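Local coordinates for paenibacillus xanthan lyase (Paenibacillus, PDB 6F2P), which cleaves the polysaccharide xanthan by beta-elimination, as a lyase of polysaccharide lyase family 8, at residues K207-Y212 with F217-Y222; Y223-G228 with N393-N398. All blocks are in the same frame, centred on the assembly; numbering follows the deposited sequence.

The two contacts follow one another along the chain, with centres about 11 Å apart. Interaction 1 closes the hairpin of strands 210-211 and 217-219; the third strand of the same antiparallel sheet, 223-224, opens interaction 2, and the backbone bond between Phe217 and Tyr225, just beyond that strand, ties it back. Interaction 2 then spans 164 intervening residues to reach a loop between strands 380-385 and 411-415. The hairpin lies in the N-terminal alpha-helical family region, the loop in the super-sandwich region. His220 ND1 probably hydrogen-bonds Glu395 OE1, so the loop after strand 217-219, together with Tyr223 and Tyr225, connects the two regions. In family 8 lyases the substrate cleft generally lies along the helical domain near its border with the beta domain.

Interaction 1 (K207-Y212 with F217-Y222); sequences KGDGFY and FVQHTY
Gly210 and Val218 form an antiparallel hydrogen-bonded pair: Gly210 N donates to Val218 O (2.8 Å) and Val218 N returns a bond to Gly210 O (2.9 Å). Beside them Phe211 and Phe217 make a non-hydrogen-bonded pair, with CA atoms 4.5 Å apart. Beyond Gly210 and Val218, toward Thr221, the ladder ends but the chains stay close, and a water bridges Gly208 N and Thr221 O.

The two phenylalanines share one side of the sheet. Phe217 turns its ring edge onto the face of Phe211, with CD1 over the ring centre; the planes stand 61° apart and the centroids 4.6 Å, a T-shaped stack. A chi1 of -179° swings the Phe217 ring away from its own N and brings CD1 near Gly210 O. Phe211 also stacks on Trp262, while Leu233 of helix 229-244 packs on Phe217. On the other side Val218 sets CG2 against Tyr212 CE1 (3.8 Å), and the Tyr212 hydroxyl donates in the carbonyl plane to Gly208 O, so this side chain reaches back along its own segment.

Just before strand 210-211, Asp209 reaches across with OD1 to accept the Thr221 N-H on its syn lone pair (2.7 Å, 152°), holding the turn that leaves strand 217-219. The side chains of Asp209 and Gln219 cross at about a right angle, and the bent Gln219 chain brings OE1 round to accept His220 N (3.2 Å).

This is a short beta hairpin, extended by strand 223-224 into a three-stranded antiparallel sheet, aromatic on the side facing helices 229-244 and 256-267, within the alpha-helical region of a family 8 lyase.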
loop_
_atom_site.group_PDB
_atom_site.type_symbol
_atom_site.label_atom_id
_atom_site.label_comp_id
_atom_site.label_asym_id
_atom_site.label_seq_id
_atom_site.Cartn_x
_atom_site.Cartn_y
_atom_site.Cartn_z
ATOM N N LYS A 207 -9.773 5.221 0.604
ATOM C CA LYS A 207 -9.913 4.855 -0.797
ATOM C C LYS A 207 -10.311 6.101 -1.591
ATOM O O LYS A 207 -10.764 7.088 -1.014
ATOM C CB LYS A 207 -10.952 3.745 -0.957
ATOM C CG LYS A 207 -12.324 4.112 -0.417
ATOM C CD LYS A 207 -13.334 2.993 -0.653
ATOM C CE LYS A 207 -14.748 3.446 -0.305
ATOM N NZ LYS A 207 -14.841 3.942 1.102
ATOM N N GLY A 208 -10.122 6.066 -2.906
ATOM C CA GLY A 208 -10.503 7.184 -3.759
ATOM C C GLY A 208 -9.684 8.441 -3.526
ATOM O O GLY A 208 -8.580 8.375 -2.988
ATOM N N ASP A 209 -10.230 9.589 -3.917
ATOM C CA ASP A 209 -9.483 10.847 -3.894
ATOM C C ASP A 209 -9.205 11.400 -2.504
ATOM O O ASP A 209 -10.093 11.444 -1.645
ATOM C CB ASP A 209 -10.202 11.914 -4.721
ATOM C CG ASP A 209 -10.399 11.498 -6.160
ATOM O OD1 ASP A 209 -9.587 10.693 -6.672
ATOM O OD2 ASP A 209 -11.369 11.980 -6.785
ATOM N N GLY A 210 -7.966 11.836 -2.295
ATOM C CA GLY A 210 -7.614 12.581 -1.104
ATOM C C GLY A 210 -6.276 12.199 -0.500
ATOM O O GLY A 210 -5.469 11.494 -1.126
ATOM N N PHE A 211 -6.045 12.674 0.725
ATOM C CA PHE A 211 -4.867 12.307 1.494
ATOM C C PHE A 211 -5.130 11.073 2.360
ATOM O O PHE A 211 -6.190 10.949 2.975
ATOM C CB PHE A 211 -4.440 13.470 2.384
ATOM C CG PHE A 211 -3.830 14.603 1.638
ATOM C CD1 PHE A 211 -4.615 15.642 1.177
ATOM C CD2 PHE A 211 -2.468 14.634 1.394
ATOM C CE1 PHE A 211 -4.059 16.689 0.489
ATOM C CE2 PHE A 211 -1.904 15.677 0.707
ATOM C CZ PHE A 211 -2.700 16.711 0.252
ATOM N N TYR A 212 -4.151 10.175 2.413
ATOM C CA TYR A 212 -4.249 8.956 3.208
ATOM C C TYR A 212 -3.352 9.082 4.443
ATOM O O TYR A 212 -2.345 9.795 4.414
ATOM C CB TYR A 212 -3.803 7.744 2.378
ATOM C CG TYR A 212 -4.747 7.333 1.262
ATOM C CD1 TYR A 212 -5.067 8.211 0.235
ATOM C CD2 TYR A 212 -5.296 6.053 1.220
ATOM C CE1 TYR A 212 -5.919 7.840 -0.789
ATOM C CE2 TYR A 212 -6.150 5.671 0.194
ATOM C CZ TYR A 212 -6.456 6.578 -0.805
ATOM O OH TYR A 212 -7.303 6.232 -1.831
ATOM N N PHE A 217 -1.348 10.467 -1.547
ATOM C CA PHE A 217 -2.427 11.275 -2.097
ATOM C C PHE A 217 -2.864 10.673 -3.418
ATOM O O PHE A 217 -2.044 10.410 -4.293
ATOM C CB PHE A 217 -2.006 12.721 -2.319
ATOM C CG PHE A 217 -3.104 13.584 -2.876
ATOM C CD1 PHE A 217 -3.987 14.235 -2.033
ATOM C CD2 PHE A 217 -3.263 13.734 -4.243
ATOM C CE1 PHE A 217 -5.001 15.016 -2.541
ATOM C CE2 PHE A 217 -4.281 14.517 -4.756
ATOM C CZ PHE A 217 -5.148 15.157 -3.902
ATOM N N VAL A 218 -4.165 10.467 -3.561
ATOM C CA VAL A 218 -4.719 9.932 -4.790
ATOM C C VAL A 218 -5.731 10.903 -5.369
ATOM O O VAL A 218 -6.541 11.467 -4.644
ATOM C CB VAL A 218 -5.404 8.577 -4.540
ATOM C CG1 VAL A 218 -6.248 8.152 -5.738
ATOM C CG2 VAL A 218 -4.367 7.528 -4.206
ATOM N N GLN A 219 -5.681 11.099 -6.678
ATOM C CA GLN A 219 -6.662 11.929 -7.357
ATOM C C GLN A 219 -6.987 11.249 -8.679
ATOM O O GLN A 219 -6.232 10.385 -9.134
ATOM C CB GLN A 219 -6.128 13.351 -7.557
ATOM C CG GLN A 219 -7.154 14.347 -8.077
ATOM C CD GLN A 219 -8.427 14.407 -7.238
ATOM O OE1 GLN A 219 -9.486 13.965 -7.682
ATOM N NE2 GLN A 219 -8.334 14.978 -6.035
ATOM N N HIS A 220 -8.116 11.617 -9.274
ATOM C CA HIS A 220 -8.650 10.918 -10.442
ATOM C C HIS A 220 -8.830 9.441 -10.141
ATOM O O HIS A 220 -8.644 8.580 -11.009
ATOM C CB HIS A 220 -7.793 11.147 -11.683
ATOM C CG HIS A 220 -7.856 12.552 -12.188
ATOM N ND1 HIS A 220 -7.334 12.933 -13.408
ATOM C CD2 HIS A 220 -8.382 13.671 -11.642
ATOM C CE1 HIS A 220 -7.536 14.226 -13.587
ATOM N NE2 HIS A 220 -8.168 14.699 -12.525
ATOM N N THR A 221 -9.175 9.185 -8.880
ATOM C CA THR A 221 -9.568 7.876 -8.377
ATOM C C THR A 221 -8.442 6.846 -8.221
ATOM O O THR A 221 -8.442 6.089 -7.252
ATOM C CB THR A 221 -10.749 7.286 -9.180
ATOM O OG1 THR A 221 -11.774 8.277 -9.301
ATOM C CG2 THR A 221 -11.328 6.082 -8.465
ATOM N N TYR A 222 -7.487 6.818 -9.148
ATOM C CA TYR A 222 -6.496 5.735 -9.166
ATOM C C TYR A 222 -5.043 6.167 -9.363
ATOM O O TYR A 222 -4.217 5.344 -9.761
ATOM C CB TYR A 222 -6.829 4.723 -10.273
ATOM C CG TYR A 222 -8.256 4.226 -10.279
ATOM C CD1 TYR A 222 -8.733 3.400 -9.268
ATOM C CD2 TYR A 222 -9.126 4.572 -11.306
ATOM C CE1 TYR A 222 -10.043 2.934 -9.275
ATOM C CE2 TYR A 222 -10.440 4.118 -11.320
ATOM C CZ TYR A 222 -10.893 3.298 -10.306
ATOM O OH TYR A 222 -12.199 2.847 -10.321
HETATM O O HOH W 1 -8.985 4.186 -5.316
#

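Interaction 2 (Y223-G228 with N393-N398); sequences YAYNGG and NYESIN
Glu395 meets two tyrosines with different parts of its side chain. Its CB lies over one face of the Tyr223 ring, offset toward the rim, in a CH-pi contact 4.2 Å from the centroid and 21° off the ring normal. Nearby, Tyr394 O approaches Tyr223 CE2 (3.6 Å) obliquely. From CB the Glu395 chain runs on fully extended, its chi1 of -175° pointing CG away from the backbone N, and this carries the carboxylate past Tyr223 to the edge of Tyr225. There the Tyr225 hydroxyl donates to OE2, which lies near the ring plane; the modelled separation is too short to be taken literally at this resolution. The carboxylate plane is turned 59° from the Tyr225 ring, and the two side chains cross at about a right angle.

The carboxylate is shared further: OE2 forms a salt bridge with Arg283 and OE1 is hydrogen-bonded by His220 ND1, so both oxygens of this buried group have partners. Arg283 also gives its backbone N to the Tyr225 hydroxyl.

Tyr223 stands on the last strand of the three-stranded sheet, Tyr225 packs against strand 217-219, and Gly228 sits at the N-cap position of helix 229-244. Against them lies the loop between strands 380-385 and 411-415, itself bonded through Tyr394 and Asn449 to the loop ahead of strand 457-462.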
loop_
_atom_site.group_PDB
_atom_site.type_symbol
_atom_site.label_atom_id
_atom_site.label_comp_id
_atom_site.label_asym_id
_atom_site.label_seq_id
_atom_site.Cartn_x
_atom_site.Cartn_y
_atom_site.Cartn_z
ATOM N N TYR A 223 -4.713 7.431 -9.109
ATOM C CA TYR A 223 -3.368 7.899 -9.442
ATOM C C TYR A 223 -2.646 8.566 -8.285
ATOM O O TYR A 223 -3.229 9.342 -7.537
ATOM C CB TYR A 223 -3.382 8.809 -10.685
ATOM C CG TYR A 223 -4.109 8.159 -11.832
ATOM C CD1 TYR A 223 -5.479 8.311 -11.971
ATOM C CD2 TYR A 223 -3.445 7.348 -12.744
ATOM C CE1 TYR A 223 -6.164 7.697 -12.980
ATOM C CE2 TYR A 223 -4.129 6.726 -13.774
ATOM C CZ TYR A 223 -5.492 6.907 -13.882
ATOM O OH TYR A 223 -6.210 6.305 -14.887
ATOM N N ALA A 224 -1.369 8.232 -8.142
ATOM C CA ALA A 224 -0.499 8.862 -7.163
ATOM C C ALA A 224 -0.338 10.319 -7.565
ATOM O O ALA A 224 0.131 10.605 -8.662
ATOM C CB ALA A 224 0.844 8.167 -7.157
ATOM N N TYR A 225 -0.727 11.242 -6.694
ATOM C CA TYR A 225 -0.808 12.638 -7.114
ATOM C C TYR A 225 -0.408 13.706 -6.093
ATOM O O TYR A 225 -0.877 14.842 -6.186
ATOM C CB TYR A 225 -2.205 12.959 -7.668
ATOM C CG TYR A 225 -2.208 13.174 -9.164
ATOM C CD1 TYR A 225 -1.391 14.139 -9.752
ATOM C CD2 TYR A 225 -3.021 12.414 -9.991
ATOM C CE1 TYR A 225 -1.387 14.331 -11.120
ATOM C CE2 TYR A 225 -3.026 12.602 -11.356
ATOM C CZ TYR A 225 -2.212 13.559 -11.915
ATOM O OH TYR A 225 -2.219 13.728 -13.276
ATOM N N ASN A 226 0.463 13.361 -5.145
ATOM C CA ASN A 226 0.938 14.341 -4.175
ATOM C C ASN A 226 1.507 15.576 -4.860
ATOM O O ASN A 226 1.240 16.706 -4.450
ATOM C CB ASN A 226 2.008 13.750 -3.260
ATOM C CG ASN A 226 1.522 12.541 -2.489
ATOM O OD1 ASN A 226 0.901 11.628 -3.051
ATOM N ND2 ASN A 226 1.806 12.522 -1.186
ATOM N N GLY A 227 2.286 15.350 -5.913
ATOM C CA GLY A 227 2.966 16.424 -6.622
ATOM C C GLY A 227 2.082 17.205 -7.575
ATOM O O GLY A 227 2.393 18.338 -7.919
ATOM N N GLY A 228 0.974 16.611 -8.003
ATOM C CA GLY A 228 0.067 17.298 -8.904
ATOM C C GLY A 228 -1.070 18.033 -8.216
ATOM O O GLY A 228 -0.929 19.185 -7.804
ATOM N N ASN A 393 -1.532 2.675 -14.168
ATOM C CA ASN A 393 -0.151 2.686 -14.635
ATOM C C ASN A 393 0.403 4.099 -14.774
ATOM O O ASN A 393 1.413 4.438 -14.164
ATOM C CB ASN A 393 0.028 1.871 -15.930
ATOM C CG ASN A 393 -1.069 2.131 -16.968
ATOM O OD1 ASN A 393 -1.824 3.102 -16.876
ATOM N ND2 ASN A 393 -1.145 1.253 -17.971
ATOM N N TYR A 394 -0.273 4.923 -15.564
ATOM C CA TYR A 394 0.031 6.351 -15.629
ATOM C C TYR A 394 -1.188 7.072 -16.166
ATOM O O TYR A 394 -2.102 6.446 -16.715
ATOM C CB TYR A 394 1.215 6.626 -16.549
ATOM C CG TYR A 394 0.916 6.316 -17.997
ATOM C CD1 TYR A 394 0.771 5.002 -18.426
ATOM C CD2 TYR A 394 0.771 7.331 -18.935
ATOM C CE1 TYR A 394 0.494 4.704 -19.746
ATOM C CE2 TYR A 394 0.500 7.038 -20.270
ATOM C CZ TYR A 394 0.366 5.721 -20.663
ATOM O OH TYR A 394 0.091 5.407 -21.973
ATOM N N GLU A 395 -1.203 8.391 -16.023
ATOM C CA GLU A 395 -2.314 9.161 -16.543
ATOM C C GLU A 395 -1.926 9.947 -17.778
ATOM O O GLU A 395 -0.929 10.673 -17.789
ATOM C CB GLU A 395 -2.879 10.111 -15.499
ATOM C CG GLU A 395 -4.111 10.820 -16.012
ATOM C CD GLU A 395 -4.647 11.849 -15.056
ATOM O OE1 GLU A 395 -5.847 11.757 -14.724
ATOM O OE2 GLU A 395 -3.883 12.754 -14.654
ATOM N N SER A 396 -2.721 9.795 -18.827
ATOM C CA SER A 396 -2.587 10.648 -19.990
ATOM C C SER A 396 -3.970 11.110 -20.417
ATOM O O SER A 396 -4.801 10.308 -20.864
ATOM C CB SER A 396 -1.889 9.909 -21.126
ATOM O OG SER A 396 -1.763 10.759 -22.253
ATOM N N ILE A 397 -4.233 12.399 -20.237
ATOM C CA ILE A 397 -5.447 13.010 -20.771
ATOM C C ILE A 397 -5.091 14.330 -21.428
ATOM O O ILE A 397 -4.018 14.882 -21.165
ATOM C CB ILE A 397 -6.489 13.265 -19.684
ATOM C CG1 ILE A 397 -5.913 14.178 -18.602
ATOM C CG2 ILE A 397 -6.966 11.954 -19.099
ATOM C CD1 ILE A 397 -6.802 14.304 -17.390
ATOM N N ASN A 398 -5.988 14.822 -22.282
ATOM C CA ASN A 398 -5.798 16.093 -22.984
ATOM C C ASN A 398 -4.432 16.240 -23.611
ATOM O O ASN A 398 -3.867 17.332 -23.584
ATOM C CB ASN A 398 -6.015 17.289 -22.050
ATOM C CG ASN A 398 -7.219 17.118 -21.159
ATOM O OD1 ASN A 398 -8.273 16.644 -21.599
ATOM N ND2 ASN A 398 -7.067 17.486 -19.885
#